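Local coordinates for protein N-acetylneuraminic acid (Sialic acid) synthetase (Leptospira borgpetersenii serovar Hardjo-bovis, PDB 6NCS) that probably makes sialic acid or its 9-phosphate, as a manganese-binding member of the NeuB family of synthases, at residues K198-K212 with A220-Y232. Residues are numbered along the deposited sequence; the frame is centred on the assembly and turned at random. Where two conformers were deposited one is given.
With MN (manganese (II) ion), chain C; FMT (formic acid), chain F.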
# COMPACT_ATOMS: atom_id res chain seq x y z
N LYS A 198 -3.23 -11.25 5.00
CA LYS A 198 -3.23 -11.86 3.67
C LYS A 198 -2.20 -12.97 3.57
O LYS A 198 -2.39 -13.93 2.81
CB LYS A 198 -2.97 -10.81 2.59
CG LYS A 198 -4.16 -9.90 2.32
CD LYS A 198 -3.84 -8.83 1.28
CE LYS A 198 -4.21 -9.29 -0.12
NZ LYS A 198 -4.35 -8.15 -1.07
N SER A 199 -1.09 -12.85 4.30
CA SER A 199 -0.10 -13.91 4.32
C SER A 199 -0.55 -15.09 5.16
O SER A 199 -0.15 -16.23 4.90
CB SER A 199 1.24 -13.38 4.84
OG SER A 199 2.07 -14.45 5.26
N LYS A 200 -1.40 -14.85 6.17
CA LYS A 200 -1.79 -15.89 7.10
C LYS A 200 -2.97 -16.71 6.60
O LYS A 200 -3.05 -17.91 6.88
CB LYS A 200 -2.15 -15.27 8.46
CG LYS A 200 -2.41 -16.27 9.57
CD LYS A 200 -2.47 -15.57 10.92
CE LYS A 200 -2.48 -16.58 12.06
NZ LYS A 200 -2.43 -15.91 13.39
N TYR A 201 -3.87 -16.08 5.84
CA TYR A 201 -5.15 -16.67 5.45
C TYR A 201 -5.33 -16.61 3.94
O TYR A 201 -4.72 -15.78 3.25
CB TYR A 201 -6.30 -15.93 6.13
CG TYR A 201 -6.27 -16.05 7.64
CD1 TYR A 201 -6.49 -17.27 8.25
CD2 TYR A 201 -6.04 -14.94 8.44
CE1 TYR A 201 -6.48 -17.39 9.63
CE2 TYR A 201 -6.03 -15.04 9.82
CZ TYR A 201 -6.25 -16.28 10.41
OH TYR A 201 -6.23 -16.40 11.78
N GLU A 202 -6.20 -17.48 3.42
CA GLU A 202 -6.42 -17.61 1.99
C GLU A 202 -7.67 -16.86 1.50
O GLU A 202 -7.82 -16.68 0.29
CB GLU A 202 -6.53 -19.09 1.59
N PHE A 203 -8.54 -16.43 2.40
CA PHE A 203 -9.77 -15.74 2.04
C PHE A 203 -9.52 -14.24 1.91
O PHE A 203 -8.47 -13.73 2.31
CB PHE A 203 -10.86 -16.05 3.08
CG PHE A 203 -10.38 -15.95 4.51
CD1 PHE A 203 -10.20 -14.71 5.11
CD2 PHE A 203 -10.12 -17.09 5.25
CE1 PHE A 203 -9.75 -14.62 6.43
CE2 PHE A 203 -9.68 -17.01 6.57
CZ PHE A 203 -9.50 -15.77 7.16
N PRO A 204 -10.47 -13.49 1.33
CA PRO A 204 -10.23 -12.06 1.10
C PRO A 204 -10.09 -11.28 2.40
O PRO A 204 -10.80 -11.52 3.38
CB PRO A 204 -11.48 -11.62 0.32
CG PRO A 204 -11.93 -12.88 -0.38
CD PRO A 204 -11.72 -13.94 0.67
N ILE A 205 -9.15 -10.33 2.40
CA ILE A 205 -8.89 -9.44 3.53
C ILE A 205 -9.19 -8.01 3.09
O ILE A 205 -8.78 -7.60 2.00
CB ILE A 205 -7.43 -9.54 4.01
CG1 ILE A 205 -7.06 -11.00 4.31
CG2 ILE A 205 -7.21 -8.65 5.23
CD1 ILE A 205 -7.91 -11.61 5.39
N GLY A 206 -9.88 -7.26 3.94
CA GLY A 206 -10.11 -5.87 3.64
C GLY A 206 -9.88 -4.98 4.85
O GLY A 206 -9.13 -5.34 5.76
N TYR A 207 -10.56 -3.84 4.89
CA TYR A 207 -10.31 -2.83 5.91
C TYR A 207 -11.60 -2.08 6.20
O TYR A 207 -12.29 -1.64 5.27
CB TYR A 207 -9.21 -1.86 5.45
CG TYR A 207 -9.03 -0.69 6.40
CD1 TYR A 207 -8.55 -0.90 7.69
CD2 TYR A 207 -9.39 0.60 6.03
CE1 TYR A 207 -8.41 0.16 8.58
CE2 TYR A 207 -9.25 1.66 6.91
CZ TYR A 207 -8.77 1.43 8.18
OH TYR A 207 -8.65 2.48 9.06
N SER A 208 -11.91 -1.92 7.49
CA SER A 208 -13.03 -1.11 7.94
C SER A 208 -12.51 0.14 8.63
O SER A 208 -11.71 0.04 9.57
CB SER A 208 -13.93 -1.92 8.89
OG SER A 208 -15.04 -1.13 9.30
N ASP A 209 -12.94 1.31 8.18
CA ASP A 209 -12.36 2.57 8.63
C ASP A 209 -13.20 3.24 9.71
O ASP A 209 -14.44 3.25 9.64
CB ASP A 209 -12.19 3.55 7.48
CG ASP A 209 -11.38 4.78 7.89
OD1 ASP A 209 -10.19 4.62 8.22
OD2 ASP A 209 -11.93 5.89 7.88
N HIS A 210 -12.51 3.86 10.67
CA HIS A 210 -13.15 4.71 11.67
C HIS A 210 -12.40 6.04 11.81
O HIS A 210 -12.42 6.67 12.88
CB HIS A 210 -13.26 3.98 13.00
CG HIS A 210 -14.16 2.79 12.92
ND1 HIS A 210 -13.69 1.51 12.70
CD2 HIS A 210 -15.51 2.69 12.94
CE1 HIS A 210 -14.71 0.68 12.63
NE2 HIS A 210 -15.83 1.37 12.77
N SER A 211 -11.75 6.47 10.74
CA SER A 211 -11.08 7.75 10.70
C SER A 211 -12.04 8.84 10.23
O SER A 211 -13.15 8.59 9.78
CB SER A 211 -9.88 7.70 9.75
OG SER A 211 -10.34 7.84 8.42
N LYS A 212 -11.56 10.09 10.32
CA LYS A 212 -12.33 11.25 9.91
C LYS A 212 -12.12 11.62 8.44
O LYS A 212 -12.45 12.75 8.04
CB LYS A 212 -12.00 12.45 10.80
CG LYS A 212 -12.48 12.30 12.25
CD LYS A 212 -12.34 13.60 13.04
CE LYS A 212 -10.88 13.95 13.29
NZ LYS A 212 -10.71 15.01 14.33
N ALA A 220 -5.25 2.05 2.64
CA ALA A 220 -5.49 0.63 2.92
C ALA A 220 -5.62 -0.16 1.63
O ALA A 220 -5.11 -1.29 1.54
CB ALA A 220 -6.74 0.46 3.79
N VAL A 221 -6.26 0.42 0.61
CA VAL A 221 -6.29 -0.21 -0.71
C VAL A 221 -4.88 -0.40 -1.26
O VAL A 221 -4.54 -1.47 -1.76
CB VAL A 221 -7.16 0.61 -1.69
CG1 VAL A 221 -7.04 0.05 -3.10
CG2 VAL A 221 -8.61 0.62 -1.24
N ALA A 222 -4.04 0.64 -1.17
CA ALA A 222 -2.66 0.48 -1.64
C ALA A 222 -1.92 -0.58 -0.84
O ALA A 222 -1.02 -1.25 -1.38
CB ALA A 222 -1.90 1.81 -1.57
N SER A 223 -2.28 -0.78 0.42
CA SER A 223 -1.61 -1.78 1.23
C SER A 223 -2.24 -3.17 1.10
O SER A 223 -1.87 -4.08 1.84
CB SER A 223 -1.59 -1.36 2.70
OG SER A 223 -2.86 -1.52 3.29
N GLY A 224 -3.19 -3.34 0.18
CA GLY A 224 -3.71 -4.67 -0.14
C GLY A 224 -5.17 -4.93 0.18
O GLY A 224 -5.64 -6.04 -0.10
N ALA A 225 -5.93 -3.98 0.74
CA ALA A 225 -7.32 -4.25 1.09
C ALA A 225 -8.16 -4.59 -0.15
O ALA A 225 -8.07 -3.91 -1.17
CB ALA A 225 -7.92 -3.06 1.81
N GLU A 226 -8.98 -5.63 -0.04
CA GLU A 226 -9.86 -6.06 -1.11
C GLU A 226 -11.31 -5.68 -0.87
O GLU A 226 -12.16 -5.85 -1.76
CB GLU A 226 -9.74 -7.58 -1.30
CG GLU A 226 -8.28 -8.04 -1.34
CD GLU A 226 -8.13 -9.54 -1.44
OE1 GLU A 226 -7.72 -10.18 -0.44
OE2 GLU A 226 -8.42 -10.09 -2.53
N ILE A 227 -11.62 -5.18 0.32
CA ILE A 227 -12.93 -4.69 0.71
C ILE A 227 -12.66 -3.44 1.53
O ILE A 227 -11.70 -3.42 2.31
CB ILE A 227 -13.72 -5.72 1.54
CG1 ILE A 227 -13.91 -7.04 0.79
CG2 ILE A 227 -15.07 -5.15 1.97
CD1 ILE A 227 -12.77 -8.06 1.01
N ILE A 228 -13.47 -2.41 1.35
CA ILE A 228 -13.38 -1.20 2.16
C ILE A 228 -14.75 -0.92 2.75
O ILE A 228 -15.75 -0.88 2.01
CB ILE A 228 -12.90 0.02 1.35
CG1 ILE A 228 -11.44 -0.15 0.91
CG2 ILE A 228 -13.06 1.30 2.18
CD1 ILE A 228 -10.43 -0.02 2.07
N GLU A 229 -14.80 -0.72 4.06
CA GLU A 229 -16.01 -0.27 4.75
C GLU A 229 -15.75 1.11 5.32
O GLU A 229 -14.70 1.35 5.93
CB GLU A 229 -16.40 -1.26 5.86
CG GLU A 229 -17.71 -0.90 6.54
CD GLU A 229 -18.09 -1.90 7.61
OE1 GLU A 229 -18.10 -1.52 8.80
OE2 GLU A 229 -18.37 -3.06 7.27
N LYS A 230 -16.68 2.03 5.10
CA LYS A 230 -16.53 3.42 5.54
C LYS A 230 -17.86 3.92 6.05
O LYS A 230 -18.88 3.76 5.37
CB LYS A 230 -16.03 4.30 4.38
CG LYS A 230 -15.97 5.79 4.66
CD LYS A 230 -14.87 6.16 5.63
CE LYS A 230 -15.06 7.59 6.17
NZ LYS A 230 -14.04 7.93 7.22
N HIS A 231 -17.88 4.50 7.25
CA HIS A 231 -19.13 5.05 7.76
C HIS A 231 -19.61 6.17 6.85
O HIS A 231 -18.81 6.88 6.22
CB HIS A 231 -18.98 5.56 9.19
CG HIS A 231 -18.92 4.47 10.21
ND1 HIS A 231 -19.91 4.28 11.15
CD2 HIS A 231 -18.00 3.51 10.44
CE1 HIS A 231 -19.61 3.25 11.91
NE2 HIS A 231 -18.45 2.76 11.50
N TYR A 232 -20.92 6.36 6.81
CA TYR A 232 -21.55 7.11 5.74
C TYR A 232 -22.73 7.90 6.28
O TYR A 232 -23.49 7.42 7.12
CB TYR A 232 -21.95 6.14 4.62
CG TYR A 232 -22.95 6.67 3.63
CD1 TYR A 232 -22.65 7.77 2.83
CD2 TYR A 232 -24.18 6.05 3.47
CE1 TYR A 232 -23.58 8.26 1.93
CE2 TYR A 232 -25.10 6.53 2.55
CZ TYR A 232 -24.79 7.63 1.78
OH TYR A 232 -25.71 8.11 0.88
MN MN C . -17.86 0.82 12.39
C FMT F . 1.74 -16.76 7.99
O1 FMT F . 1.48 -16.60 9.18
O2 FMT F . 2.15 -15.88 7.24
O HOH W 1 -16.27 1.55 8.72
O HOH W 2 -15.59 5.73 8.81
O HOH W 3 -17.73 0.21 10.53
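The imidazoles of His210 and His231 approach by their rims without stacking, planes at 56°. His210 NE2 binds manganese at 2.1 Å and His231 NE2 at 2.2 Å; water 3 and three atoms from elsewhere complete the shell. Both histidines stand at the C-terminal ends of neighbouring parallel strands, where TIM-barrel sites lie. The His231 edge also faces Asp209 O, while water 1 lies above one face of His210, toward its rim. Around the Tyr207 ring, Ile228 CD1 sits at the edge, Asp209 N over one face toward the rim, and Ala220 CB approaches CD2 obliquely at 3.5 Å. Tyr207 OH donates to the anti lone pair of Asp209 OD1. OD2 accepts from Ser211 OG on its syn lone pair and, nearly end-on, from Lys230 NZ at 3.0 Å in a salt bridge, fixing this buried carboxylate's rotation. A chi2 bend (71°) brings Lys230 alongside Asp209; its ammonium also reaches Gly213 O. Opposite the Tyr207, Asp209 and Lys230 face, beside Ser208, Glu229 is a second-shell residue: OE1 holds metal-bound water 3, OE2 pairs with Lys125. Backbone bonds run Tyr207 N to Ile227 O, Glu229 N to Tyr207 O, Asp209 N to Glu229 O. At the strands' N-terminal ends, Lys198 NZ donates a hydrogen bond to a lone pair of Gly224 O (2.7 Å), in helix 215-222's terminal Schellman motif. Strand 205-209, that helix and strand 227-231 form a beta-alpha-beta unit; strand 173-178 flanks 205-209 on its other side, and helices 193-200 and 215-222 pack against Tyr207.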